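Local structure of pectate lyase/Amb allergen (Acidovorax citrulli, 4HWV) at residues A119-P131 / R138-C150. The protein probably cleaves pectate by calcium-dependent elimination, as a secreted right-handed parallel beta-helix enzyme of polysaccharide lyase family 1. Residues are numbered along the deposited sequence; the frame is centred on the assembly and turned at random.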
ATOM      1  N   ALA A 119      -7.064  -8.655 -20.239  1.00  4.07           N
ATOM      2  CA  ALA A 119      -8.051  -9.585 -19.704  1.00  4.48           C
ATOM      3  C   ALA A 119      -8.096 -10.865 -20.548  1.00  4.82           C
ATOM      4  O   ALA A 119      -8.176 -11.978 -20.020  1.00  4.70           O
ATOM      5  CB  ALA A 119      -9.416  -8.927 -19.674  1.00  4.60           C
ATOM      6  N   SER A 120      -8.076 -10.698 -21.865  1.00  4.48           N
ATOM      7  CA  SER A 120      -8.114 -11.849 -22.760  1.00  5.37           C
ATOM      8  C   SER A 120      -6.846 -12.702 -22.637  1.00  5.43           C
ATOM      9  O   SER A 120      -6.919 -13.926 -22.575  1.00  5.84           O
ATOM     10  CB  SER A 120      -8.322 -11.381 -24.197  1.00  6.95           C
ATOM     11  OG  SER A 120      -8.167 -12.455 -25.102  1.00  8.09           O
ATOM     12  N   LEU A 121      -5.685 -12.051 -22.595  1.00  5.15           N
ATOM     13  CA  LEU A 121      -4.428 -12.765 -22.444  1.00  5.28           C
ATOM     14  C   LEU A 121      -4.417 -13.547 -21.137  1.00  5.31           C
ATOM     15  O   LEU A 121      -4.083 -14.738 -21.123  1.00  5.99           O
ATOM     16  CB  LEU A 121      -3.267 -11.770 -22.509  1.00  6.05           C
ATOM     17  CG  LEU A 121      -1.883 -12.386 -22.217  1.00  6.80           C
ATOM     18  CD1 LEU A 121      -1.565 -13.580 -23.128  1.00  7.73           C
ATOM     19  CD2 LEU A 121      -0.835 -11.310 -22.358  1.00  7.75           C
ATOM     20  N   TRP A 122      -4.763 -12.873 -20.044  1.00  5.46           N
ATOM     21  CA  TRP A 122      -4.737 -13.506 -18.734  1.00  5.23           C
ATOM     22  C   TRP A 122      -5.712 -14.681 -18.671  1.00  5.43           C
ATOM     23  O   TRP A 122      -5.357 -15.752 -18.176  1.00  6.37           O
ATOM     24  CB  TRP A 122      -5.067 -12.459 -17.674  1.00  5.98           C
ATOM     25  CG  TRP A 122      -5.006 -12.908 -16.233  1.00  5.11           C
ATOM     26  CD1 TRP A 122      -6.044 -12.942 -15.360  1.00  5.61           C
ATOM     27  CD2 TRP A 122      -3.846 -13.334 -15.503  1.00  5.50           C
ATOM     28  NE1 TRP A 122      -5.607 -13.356 -14.122  1.00  6.28           N
ATOM     29  CE2 TRP A 122      -4.263 -13.609 -14.186  1.00  5.72           C
ATOM     30  CE3 TRP A 122      -2.499 -13.515 -15.839  1.00  6.40           C
ATOM     31  CZ2 TRP A 122      -3.388 -14.045 -13.197  1.00  5.84           C
ATOM     32  CZ3 TRP A 122      -1.625 -13.953 -14.850  1.00  6.65           C
ATOM     33  CH2 TRP A 122      -2.076 -14.222 -13.548  1.00  5.59           C
ATOM     34  N   SER A 123      -6.930 -14.501 -19.188  1.00  5.50           N
ATOM     35  CA  SER A 123      -7.885 -15.599 -19.224  1.00  5.77           C
ATOM     36  C   SER A 123      -7.308 -16.791 -19.992  1.00  5.64           C
ATOM     37  O   SER A 123      -7.378 -17.932 -19.511  1.00  7.03           O
ATOM     38  CB  SER A 123      -9.190 -15.129 -19.854  1.00  7.06           C
ATOM     39  OG  SER A 123     -10.149 -16.174 -19.858  1.00  8.02           O
ATOM     40  N   ASP A 124      -6.757 -16.538 -21.185  1.00  5.98           N
ATOM     41  CA  ASP A 124      -6.150 -17.621 -21.985  1.00  6.31           C
ATOM     42  C   ASP A 124      -4.964 -18.265 -21.276  1.00  6.18           C
ATOM     43  O   ASP A 124      -4.756 -19.470 -21.369  1.00  7.51           O
ATOM     44  CB  ASP A 124      -5.663 -17.109 -23.342  1.00  7.98           C
ATOM     45  CG  ASP A 124      -6.763 -17.022 -24.378  1.00  9.95           C
ATOM     46  OD1 ASP A 124      -7.968 -17.147 -24.039  1.00 11.53           O
ATOM     47  OD2 ASP A 124      -6.400 -16.802 -25.554  1.00 10.88           O
ATOM     48  N   TYR A 125      -4.172 -17.451 -20.591  1.00  6.23           N
ATOM     49  CA  TYR A 125      -2.981 -17.933 -19.906  1.00  6.30           C
ATOM     50  C   TYR A 125      -3.358 -18.902 -18.783  1.00  6.04           C
ATOM     51  O   TYR A 125      -2.800 -20.003 -18.673  1.00  6.72           O
ATOM     52  CB  TYR A 125      -2.177 -16.722 -19.378  1.00  6.03           C
ATOM     53  CG  TYR A 125      -0.760 -17.050 -18.986  1.00  5.93           C
ATOM     54  CD1 TYR A 125      -0.465 -17.466 -17.692  1.00  6.28           C
ATOM     55  CD2 TYR A 125       0.286 -16.937 -19.904  1.00  6.22           C
ATOM     56  CE1 TYR A 125       0.841 -17.775 -17.313  1.00  6.16           C
ATOM     57  CE2 TYR A 125       1.579 -17.250 -19.544  1.00  5.76           C
ATOM     58  CZ  TYR A 125       1.856 -17.663 -18.248  1.00  5.50           C
ATOM     59  OH  TYR A 125       3.138 -17.984 -17.860  1.00  6.55           O
ATOM     60  N   LEU A 126      -4.331 -18.510 -17.954  1.00  6.82           N
ATOM     61  CA  LEU A 126      -4.781 -19.374 -16.869  1.00  7.49           C
ATOM     62  C   LEU A 126      -5.408 -20.659 -17.430  1.00  7.84           C
ATOM     63  O   LEU A 126      -5.170 -21.743 -16.910  1.00  8.79           O
ATOM     64  CB  LEU A 126      -5.760 -18.657 -15.923  1.00  7.64           C
ATOM     65  CG  LEU A 126      -5.241 -17.363 -15.272  1.00  7.74           C
ATOM     66  CD1 LEU A 126      -6.204 -16.905 -14.176  1.00  8.64           C
ATOM     67  CD2 LEU A 126      -3.841 -17.562 -14.727  1.00  8.14           C
ATOM     68  N   ALA A 127      -6.186 -20.535 -18.507  1.00  8.14           N
ATOM     69  CA  ALA A 127      -6.838 -21.710 -19.094  1.00  8.25           C
ATOM     70  C   ALA A 127      -5.809 -22.693 -19.664  1.00  8.39           C
ATOM     71  O   ALA A 127      -5.968 -23.924 -19.580  1.00 10.38           O
ATOM     72  CB  ALA A 127      -7.832 -21.293 -20.179  1.00  8.52           C
ATOM     73  N   ALA A 128      -4.752 -22.162 -20.268  1.00  8.35           N
ATOM     74  CA  ALA A 128      -3.732 -22.997 -20.918  1.00  7.92           C
ATOM     75  C   ALA A 128      -2.799 -23.664 -19.924  1.00  7.97           C
ATOM     76  O   ALA A 128      -2.406 -24.812 -20.112  1.00  8.91           O
ATOM     77  CB  ALA A 128      -2.913 -22.161 -21.907  1.00  9.44           C
ATOM     78  N   TYR A 129      -2.431 -22.938 -18.871  1.00  7.40           N
ATOM     79  CA  TYR A 129      -1.282 -23.339 -18.069  1.00  7.49           C
ATOM     80  C   TYR A 129      -1.593 -23.775 -16.637  1.00  7.50           C
ATOM     81  O   TYR A 129      -0.692 -24.193 -15.921  1.00  8.16           O
ATOM     82  CB  TYR A 129      -0.198 -22.246 -18.098  1.00  6.59           C
ATOM     83  CG  TYR A 129       0.217 -21.881 -19.507  1.00  7.19           C
ATOM     84  CD1 TYR A 129       0.523 -22.879 -20.440  1.00  7.18           C
ATOM     85  CD2 TYR A 129       0.267 -20.558 -19.916  1.00  7.08           C
ATOM     86  CE1 TYR A 129       0.889 -22.558 -21.746  1.00  7.43           C
ATOM     87  CE2 TYR A 129       0.612 -20.222 -21.209  1.00  7.27           C
ATOM     88  CZ  TYR A 129       0.911 -21.225 -22.131  1.00  6.66           C
ATOM     89  OH  TYR A 129       1.263 -20.868 -23.419  1.00  7.48           O
ATOM     90  N   ARG A 130      -2.857 -23.719 -16.233  1.00  7.82           N
ATOM     91  CA  ARG A 130      -3.240 -24.260 -14.927  1.00  7.94           C
ATOM     92  C   ARG A 130      -2.777 -25.720 -14.815  1.00  8.31           C
ATOM     93  O   ARG A 130      -2.725 -26.455 -15.817  1.00  8.22           O
ATOM     94  CB  ARG A 130      -4.753 -24.154 -14.696  1.00  9.90           C
ATOM     95  CG  ARG A 130      -5.581 -24.986 -15.656  1.00 10.69           C
ATOM     96  CD  ARG A 130      -7.089 -24.787 -15.450  1.00 12.51           C
ATOM     97  NE  ARG A 130      -7.844 -25.598 -16.408  1.00 13.88           N
ATOM     98  CZ  ARG A 130      -8.144 -26.884 -16.243  1.00 14.70           C
ATOM     99  NH1 ARG A 130      -7.794 -27.516 -15.127  1.00 15.11           N
ATOM    100  NH2 ARG A 130      -8.809 -27.536 -17.195  1.00 16.01           N
ATOM    101  N   PRO A 131      -2.410 -26.149 -13.602  1.00  8.96           N
ATOM    102  CA  PRO A 131      -1.872 -27.514 -13.467  1.00  9.66           C
ATOM    103  C   PRO A 131      -2.798 -28.610 -14.011  1.00  9.88           C
ATOM    104  O   PRO A 131      -2.303 -29.586 -14.581  1.00 10.07           O
ATOM    105  CB  PRO A 131      -1.676 -27.658 -11.954  1.00 10.95           C
ATOM    106  CG  PRO A 131      -1.394 -26.265 -11.500  1.00 11.47           C
ATOM    107  CD  PRO A 131      -2.335 -25.401 -12.330  1.00 10.17           C
ATOM    108  N   ARG A 138       6.625 -30.082 -17.851  1.00 13.53           N
ATOM    109  CA  ARG A 138       7.411 -29.236 -18.728  1.00 12.86           C
ATOM    110  C   ARG A 138       7.076 -27.782 -18.485  1.00 10.73           C
ATOM    111  O   ARG A 138       6.008 -27.456 -17.958  1.00 10.14           O
ATOM    112  CB  ARG A 138       7.154 -29.594 -20.195  1.00 15.29           C
ATOM    113  CG  ARG A 138       5.707 -29.424 -20.618  1.00 17.73           C
ATOM    114  CD  ARG A 138       5.474 -29.871 -22.060  1.00 20.13           C
ATOM    115  NE  ARG A 138       4.068 -29.744 -22.436  1.00 22.51           N
ATOM    116  CZ  ARG A 138       3.640 -29.423 -23.655  1.00 24.23           C
ATOM    117  NH1 ARG A 138       4.503 -29.182 -24.629  1.00 25.22           N
ATOM    118  NH2 ARG A 138       2.340 -29.331 -23.894  1.00 25.00           N
ATOM    119  N   THR A 139       8.005 -26.920 -18.869  1.00  9.91           N
ATOM    120  CA  THR A 139       7.825 -25.483 -18.804  1.00 10.09           C
ATOM    121  C   THR A 139       6.733 -25.056 -19.790  1.00  9.08           C
ATOM    122  O   THR A 139       6.364 -25.813 -20.696  1.00  9.19           O
ATOM    123  CB  THR A 139       9.134 -24.789 -19.144  1.00 10.77           C
ATOM    124  OG1 THR A 139       9.593 -25.277 -20.410  1.00 11.26           O
ATOM    125  CG2 THR A 139      10.186 -25.108 -18.073  1.00 11.19           C
ATOM    126  N   VAL A 140       6.186 -23.856 -19.608  1.00  9.37           N
ATOM    127  CA  VAL A 140       5.126 -23.407 -20.491  1.00  9.94           C
ATOM    128  C   VAL A 140       5.669 -22.965 -21.834  1.00  9.90           C
ATOM    129  O   VAL A 140       6.807 -22.488 -21.940  1.00 10.26           O
ATOM    130  CB  VAL A 140       4.265 -22.279 -19.855  1.00 10.65           C
ATOM    131  CG1 VAL A 140       3.574 -22.777 -18.590  1.00  9.79           C
ATOM    132  CG2 VAL A 140       5.117 -21.046 -19.549  1.00 12.10           C
ATOM    133  N   SER A 141       4.838 -23.119 -22.862  1.00  9.13           N
ATOM    134  CA  SER A 141       5.194 -22.700 -24.214  1.00  9.07           C
ATOM    135  C   SER A 141       3.902 -22.458 -24.975  1.00  8.84           C
ATOM    136  O   SER A 141       2.830 -22.807 -24.504  1.00  9.27           O
ATOM    137  CB  SER A 141       6.018 -23.778 -24.914  1.00 10.40           C
ATOM    138  OG  SER A 141       5.204 -24.914 -25.195  1.00 11.80           O
ATOM    139  N   GLY A 142       3.996 -21.874 -26.163  1.00  8.72           N
ATOM    140  CA  GLY A 142       2.814 -21.644 -26.971  1.00  8.86           C
ATOM    141  C   GLY A 142       2.337 -20.204 -26.905  1.00  8.69           C
ATOM    142  O   GLY A 142       2.936 -19.337 -26.254  1.00  8.53           O
ATOM    143  N   LYS A 143       1.204 -19.973 -27.549  1.00  9.16           N
ATOM    144  CA  LYS A 143       0.726 -18.638 -27.839  1.00  9.16           C
ATOM    145  C   LYS A 143       0.523 -17.731 -26.608  1.00  8.13           C
ATOM    146  O   LYS A 143       1.043 -16.627 -26.603  1.00  7.41           O
ATOM    147  CB  LYS A 143      -0.529 -18.704 -28.723  1.00 10.73           C
ATOM    148  CG  LYS A 143      -1.249 -17.382 -28.899  1.00 12.51           C
ATOM    149  CD  LYS A 143      -2.408 -17.543 -29.867  1.00 14.12           C
ATOM    150  CE  LYS A 143      -3.237 -16.292 -29.934  1.00 15.45           C
ATOM    151  NZ  LYS A 143      -4.331 -16.478 -30.927  1.00 16.34           N
ATOM    152  N   PRO A 144      -0.221 -18.168 -25.573  1.00  8.40           N
ATOM    153  CA  PRO A 144      -0.394 -17.209 -24.464  1.00  8.22           C
ATOM    154  C   PRO A 144       0.932 -16.898 -23.762  1.00  7.07           C
ATOM    155  O   PRO A 144       1.128 -15.760 -23.342  1.00  6.50           O
ATOM    156  CB  PRO A 144      -1.384 -17.921 -23.524  1.00  8.79           C
ATOM    157  CG  PRO A 144      -2.064 -18.951 -24.382  1.00  9.83           C
ATOM    158  CD  PRO A 144      -1.044 -19.382 -25.405  1.00  9.50           C
ATOM    159  N   GLU A 145       1.823 -17.873 -23.642  1.00  7.12           N
ATOM    160  CA  GLU A 145       3.124 -17.604 -23.043  1.00  7.34           C
ATOM    161  C   GLU A 145       3.980 -16.682 -23.907  1.00  7.65           C
ATOM    162  O   GLU A 145       4.629 -15.771 -23.402  1.00  7.82           O
ATOM    163  CB  GLU A 145       3.856 -18.918 -22.714  1.00  7.39           C
ATOM    164  CG  GLU A 145       5.340 -18.735 -22.371  1.00  7.56           C
ATOM    165  CD  GLU A 145       5.595 -17.935 -21.080  1.00  7.75           C
ATOM    166  OE1 GLU A 145       4.648 -17.623 -20.304  1.00  8.01           O
ATOM    167  OE2 GLU A 145       6.785 -17.628 -20.845  1.00  8.35           O
ATOM    168  N   ASP A 146       3.980 -16.905 -25.218  1.00  7.31           N
ATOM    169  CA  ASP A 146       4.732 -16.022 -26.110  1.00  7.58           C
ATOM    170  C   ASP A 146       4.162 -14.601 -26.067  1.00  6.57           C
ATOM    171  O   ASP A 146       4.906 -13.611 -26.146  1.00  7.19           O
ATOM    172  CB  ASP A 146       4.732 -16.588 -27.535  1.00  8.99           C
ATOM    173  CG  ASP A 146       5.551 -17.862 -27.648  1.00 10.41           C
ATOM    174  OD1 ASP A 146       6.504 -18.030 -26.864  1.00 11.39           O
ATOM    175  OD2 ASP A 146       5.255 -18.679 -28.532  1.00 12.48           O
ATOM    176  N   ALA A 147       2.838 -14.487 -25.948  1.00  6.70           N
ATOM    177  CA  ALA A 147       2.233 -13.168 -25.835  1.00  6.60           C
ATOM    178  C   ALA A 147       2.600 -12.491 -24.505  1.00  6.29           C
ATOM    179  O   ALA A 147       2.974 -11.307 -24.484  1.00  6.31           O
ATOM    180  CB  ALA A 147       0.733 -13.241 -26.023  1.00  7.28           C
ATOM    181  N   ARG A 148       2.536 -13.249 -23.406  1.00  5.82           N
ATOM    182  CA  ARG A 148       2.995 -12.725 -22.124  1.00  6.13           C
ATOM    183  C   ARG A 148       4.443 -12.262 -22.233  1.00  5.82           C
ATOM    184  O   ARG A 148       4.783 -11.165 -21.784  1.00  6.18           O
ATOM    185  CB  ARG A 148       2.880 -13.772 -21.012  1.00  6.28           C
ATOM    186  CG  ARG A 148       3.291 -13.215 -19.649  1.00  6.34           C
ATOM    187  CD  ARG A 148       3.746 -14.321 -18.683  1.00  6.37           C
ATOM    188  NE  ARG A 148       4.943 -14.986 -19.193  1.00  7.02           N
ATOM    189  CZ  ARG A 148       6.166 -14.466 -19.136  1.00  6.84           C
ATOM    190  NH1 ARG A 148       6.387 -13.302 -18.522  1.00  7.60           N
ATOM    191  NH2 ARG A 148       7.170 -15.125 -19.682  1.00  8.18           N
ATOM    192  N   ALA A 149       5.297 -13.096 -22.831  1.00  6.28           N
ATOM    193  CA  ALA A 149       6.711 -12.752 -22.937  1.00  6.66           C
ATOM    194  C   ALA A 149       6.921 -11.457 -23.728  1.00  6.89           C
ATOM    195  O   ALA A 149       7.802 -10.667 -23.396  1.00  7.17           O
ATOM    196  CB  ALA A 149       7.509 -13.909 -23.544  1.00  7.67           C
ATOM    197  N   CYS A 150       6.119 -11.232 -24.767  1.00  6.18           N
ATOM    198  CA  CYS A 150       6.170  -9.975 -25.530  1.00  7.35           C
ATOM    199  C   CYS A 150       5.892  -8.783 -24.636  1.00  6.33           C
ATOM    200  O   CYS A 150       6.593  -7.777 -24.698  1.00  6.85           O
ATOM    201  CB  CYS A 150       5.110  -9.964 -26.638  1.00  8.35           C
ATOM    202  SG  CYS A 150       5.502 -10.942 -28.095  1.00 10.80           S
TER
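Y125 and Y129 of helix 119-129 reach across to the start of helix 143-150 in a helix-helix contact that combines proline packing with tyrosine hydrogen bonds, at the periphery of the beta-helix and away from the calcium site. The axes of the two short helix segments approach to 9.1 Å, their N-to-C directions 135° apart, oblique but nearer antiparallel. P144, in the first turn, enters as a knob among D124, Y125, A128 and Y129; its CG lies 4.1 Å from A128 CB. Beside it, L121 CD1 meets A147 CB at 3.7 Å. Y129 OH works in both directions: it donates to S141 O (2.7 Å), from above the carbonyl plane, and accepts from E145 N (3.1 Å, 146°), a first-turn amide without an i-4 helical partner. V140 covers one face of the Y129 ring in a CH-pi contact, while A128 CB lies over the opposite face. Y125 OH donates to E145 OE1 at 2.9 Å, the ring being swung away from the backbone N (chi1 -164°). R148, bent at chi3, grips the same carboxylate in a side-on, two-nitrogen salt bridge: NE reaches OE1 from the face opposite Y125 OH, and R148 NH2 binds E145 OE2 at 2.8 Å. Q211 and F209 give E145 and R148 further partners. Three donors within the contact thus probably stabilise the buried E145 carboxylate's negative charge; it positions Y125, while backbone S141 and E145 fix Y129.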